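Local coordinates for multifunctional non-homologous end joining DNA repair protein LigD (Mycobacterium tuberculosis, PDB 4MKY), which probably works with Ku in non-homologous end joining, processing, filling and sealing DNA double-strand breaks, and is represented here by its polymerase domain, at residues A52-W57 / F66-L71. Sequence-based numbering, arbitrary orientation.
Sequences ATRKRW and FFEKQL. With nucleotides of chain J; nucleotides of chain F.
Phe66 lies between protein and DNA: Arg56 CB packs over one face of its ring, while the base of DC5 of chain J lies over the opposite face, with C5 3.4 Å from Phe66 CG. CG of Phe66 sits between backbone N and carbonyl carbon (chi1 56°), which turns the ring along the Arg56 side chain. The Arg56 guanidinium meets the Glu68 carboxylate nearly coplanar, NH1 donating to the syn lone pair of OE1 at 2.9 Å. Arg54 NH1 adds a longer salt bridge to the same Glu68 oxygen, and Arg56 NH2 bonds to Gln108 O, which helps hold the Arg56 guanidinium in that plane. Strands 53-56 and 66-68 form an antiparallel beta hairpin at the edge of a sheet in the primase-polymerase domain, with Arg54 and Glu68 as a hydrogen-bonded pair. On the sheet face away from these two, Lys55, which probably binds the polymerase substrate, runs extended over the Phe67 ring in a CH-pi contact, its CD 3.8 Å from the centroid; DA6 of chain J lies across the opposite ring face. Arg54 NH2 bonds Lys69 O at 2.7 Å from above the carbonyl plane, and also Ala52 O. Backbone N atoms of Lys69 and Gln70 both donate to OP1 of DA6 of chain J, the latter at 2.8 Å.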
# COMPACT_ATOMS: atom_id res chain seq x y z
N ALA A 52 19.24 11.27 0.50
CA ALA A 52 18.49 12.07 -0.45
C ALA A 52 18.02 11.24 -1.63
O ALA A 52 18.83 10.74 -2.40
CB ALA A 52 19.36 13.23 -0.94
N THR A 53 16.71 11.06 -1.78
CA THR A 53 16.18 10.45 -3.00
C THR A 53 15.92 11.54 -4.04
O THR A 53 15.44 12.62 -3.70
CB THR A 53 14.86 9.70 -2.75
OG1 THR A 53 15.13 8.48 -2.06
CG2 THR A 53 14.23 9.33 -4.06
N ARG A 54 16.32 11.28 -5.28
CA ARG A 54 16.16 12.27 -6.35
C ARG A 54 15.10 11.84 -7.34
O ARG A 54 15.08 10.69 -7.78
CB ARG A 54 17.47 12.46 -7.12
CG ARG A 54 18.48 13.40 -6.47
CD ARG A 54 19.86 12.77 -6.41
NE ARG A 54 19.89 11.69 -5.42
CZ ARG A 54 20.31 10.45 -5.65
NH1 ARG A 54 20.88 10.14 -6.78
NH2 ARG A 54 20.21 9.53 -4.69
N LYS A 55 14.27 12.80 -7.74
CA LYS A 55 13.50 12.64 -8.96
C LYS A 55 14.04 13.60 -10.02
O LYS A 55 13.98 14.82 -9.87
CB LYS A 55 12.02 12.87 -8.71
CG LYS A 55 11.14 12.24 -9.76
CD LYS A 55 9.69 12.18 -9.31
CE LYS A 55 8.83 11.57 -10.41
NZ LYS A 55 7.38 11.57 -10.00
N ARG A 56 14.61 13.06 -11.09
CA ARG A 56 15.29 13.93 -12.05
C ARG A 56 14.58 14.04 -13.40
O ARG A 56 14.22 13.03 -14.01
CB ARG A 56 16.73 13.45 -12.23
CG ARG A 56 17.39 13.02 -10.93
CD ARG A 56 18.72 12.37 -11.18
NE ARG A 56 19.45 13.10 -12.21
CZ ARG A 56 20.55 12.65 -12.80
NH1 ARG A 56 21.07 11.47 -12.43
NH2 ARG A 56 21.12 13.37 -13.76
N TRP A 57 14.41 15.28 -13.87
CA TRP A 57 13.85 15.54 -15.21
C TRP A 57 14.88 16.16 -16.17
O TRP A 57 14.72 17.30 -16.60
CB TRP A 57 12.69 16.52 -15.09
CG TRP A 57 11.41 15.95 -14.57
CD1 TRP A 57 10.28 15.68 -15.29
CD2 TRP A 57 11.06 15.74 -13.20
NE1 TRP A 57 9.27 15.26 -14.46
CE2 TRP A 57 9.71 15.32 -13.17
CE3 TRP A 57 11.76 15.86 -11.99
CZ2 TRP A 57 9.06 14.99 -11.98
CZ3 TRP A 57 11.10 15.57 -10.81
CH2 TRP A 57 9.77 15.11 -10.82
N PHE A 66 12.72 10.07 -13.62
CA PHE A 66 12.96 8.79 -12.97
C PHE A 66 13.38 8.99 -11.52
O PHE A 66 13.97 10.01 -11.17
CB PHE A 66 14.01 7.98 -13.72
CG PHE A 66 15.31 8.70 -13.92
CD1 PHE A 66 15.52 9.48 -15.05
CD2 PHE A 66 16.36 8.52 -13.04
CE1 PHE A 66 16.73 10.14 -15.24
CE2 PHE A 66 17.58 9.16 -13.23
CZ PHE A 66 17.75 10.00 -14.32
N PHE A 67 12.96 8.07 -10.67
CA PHE A 67 13.39 8.09 -9.30
C PHE A 67 14.78 7.49 -9.20
O PHE A 67 15.03 6.41 -9.71
CB PHE A 67 12.41 7.31 -8.41
CG PHE A 67 11.32 8.16 -7.84
CD1 PHE A 67 11.57 8.97 -6.74
CD2 PHE A 67 10.06 8.22 -8.45
CE1 PHE A 67 10.60 9.82 -6.26
CE2 PHE A 67 9.07 9.01 -7.94
CZ PHE A 67 9.34 9.84 -6.87
N GLU A 68 15.67 8.19 -8.52
CA GLU A 68 17.00 7.64 -8.29
C GLU A 68 17.37 7.71 -6.81
O GLU A 68 17.26 8.76 -6.17
CB GLU A 68 18.06 8.35 -9.15
CG GLU A 68 19.51 8.02 -8.82
CD GLU A 68 20.49 8.67 -9.78
OE1 GLU A 68 20.21 9.79 -10.28
OE2 GLU A 68 21.51 8.03 -10.11
N LYS A 69 17.88 6.60 -6.30
CA LYS A 69 18.28 6.52 -4.90
C LYS A 69 19.76 6.23 -4.82
O LYS A 69 20.51 6.92 -4.15
CB LYS A 69 17.53 5.40 -4.21
CG LYS A 69 16.10 5.74 -3.86
CD LYS A 69 15.44 4.59 -3.12
CE LYS A 69 13.93 4.79 -3.05
NZ LYS A 69 13.60 5.83 -2.05
N GLN A 70 20.15 5.16 -5.50
CA GLN A 70 21.53 4.67 -5.47
C GLN A 70 22.39 5.76 -6.08
O GLN A 70 21.94 6.50 -6.95
CB GLN A 70 21.61 3.35 -6.26
CG GLN A 70 22.99 2.77 -6.45
CD GLN A 70 23.59 2.21 -5.18
OE1 GLN A 70 22.88 1.78 -4.27
NE2 GLN A 70 24.91 2.19 -5.11
N LEU A 71 23.58 5.94 -5.52
CA LEU A 71 24.48 7.00 -5.98
C LEU A 71 25.41 6.48 -7.05
O LEU A 71 26.10 5.48 -6.84
CB LEU A 71 25.30 7.55 -4.81
CG LEU A 71 26.26 8.69 -5.12
CD1 LEU A 71 25.54 9.83 -5.85
CD2 LEU A 71 26.97 9.18 -3.85
P DC J 5 17.37 -0.08 -13.15
OP1 DC J 5 18.11 -1.11 -12.36
OP2 DC J 5 15.92 -0.25 -13.43
O5' DC J 5 17.58 1.34 -12.44
C5' DC J 5 18.91 1.81 -12.14
C4' DC J 5 18.92 3.30 -11.93
O4' DC J 5 18.93 3.96 -13.21
C3' DC J 5 17.70 3.85 -11.19
O3' DC J 5 18.08 4.32 -9.89
C2' DC J 5 17.22 5.01 -12.04
C1' DC J 5 18.36 5.23 -13.02
N1 DC J 5 17.94 5.75 -14.33
C2 DC J 5 18.82 6.58 -15.03
O2 DC J 5 19.98 6.72 -14.60
N3 DC J 5 18.41 7.16 -16.18
C4 DC J 5 17.16 6.96 -16.62
N4 DC J 5 16.79 7.57 -17.75
C5 DC J 5 16.24 6.15 -15.91
C6 DC J 5 16.66 5.57 -14.78
P DA J 6 18.22 3.29 -8.68
OP1 DA J 6 18.47 4.05 -7.43
OP2 DA J 6 19.17 2.22 -9.09
O5' DA J 6 16.77 2.65 -8.59
C5' DA J 6 15.65 3.46 -8.26
C4' DA J 6 15.14 3.05 -6.90
O4' DA J 6 13.91 3.76 -6.61
C3' DA J 6 14.79 1.56 -6.79
O3' DA J 6 14.97 1.22 -5.42
C2' DA J 6 13.30 1.55 -7.05
C1' DA J 6 12.89 2.82 -6.32
N9 DA J 6 11.63 3.39 -6.75
C8 DA J 6 11.24 3.67 -8.04
N7 DA J 6 10.08 4.28 -8.12
C5 DA J 6 9.69 4.42 -6.80
C6 DA J 6 8.54 4.97 -6.21
N6 DA J 6 7.53 5.48 -6.91
N1 DA J 6 8.47 4.99 -4.86
C2 DA J 6 9.49 4.47 -4.16
N3 DA J 6 10.62 3.92 -4.60
C4 DA J 6 10.66 3.93 -5.94
OP3 DG F 1 19.52 17.77 -18.52
P DG F 1 20.95 18.19 -18.47
OP1 DG F 1 20.99 19.69 -18.47
OP2 DG F 1 21.73 17.43 -19.47
O5' DG F 1 21.43 17.67 -17.04
C5' DG F 1 21.21 16.30 -16.66
C4' DG F 1 22.50 15.73 -16.11
O4' DG F 1 22.36 14.31 -15.91
C3' DG F 1 23.69 15.87 -17.04
O3' DG F 1 24.82 15.71 -16.19
C2' DG F 1 23.50 14.68 -17.96
C1' DG F 1 22.89 13.62 -17.03
N9 DG F 1 21.79 12.87 -17.63
C8 DG F 1 20.86 13.36 -18.51
N7 DG F 1 19.87 12.53 -18.73
C5 DG F 1 20.14 11.45 -17.90
C6 DG F 1 19.44 10.23 -17.73
O6 DG F 1 18.38 9.87 -18.26
N1 DG F 1 20.08 9.39 -16.82
C2 DG F 1 21.24 9.70 -16.15
N2 DG F 1 21.68 8.77 -15.28
N3 DG F 1 21.91 10.83 -16.31
C4 DG F 1 21.32 11.64 -17.21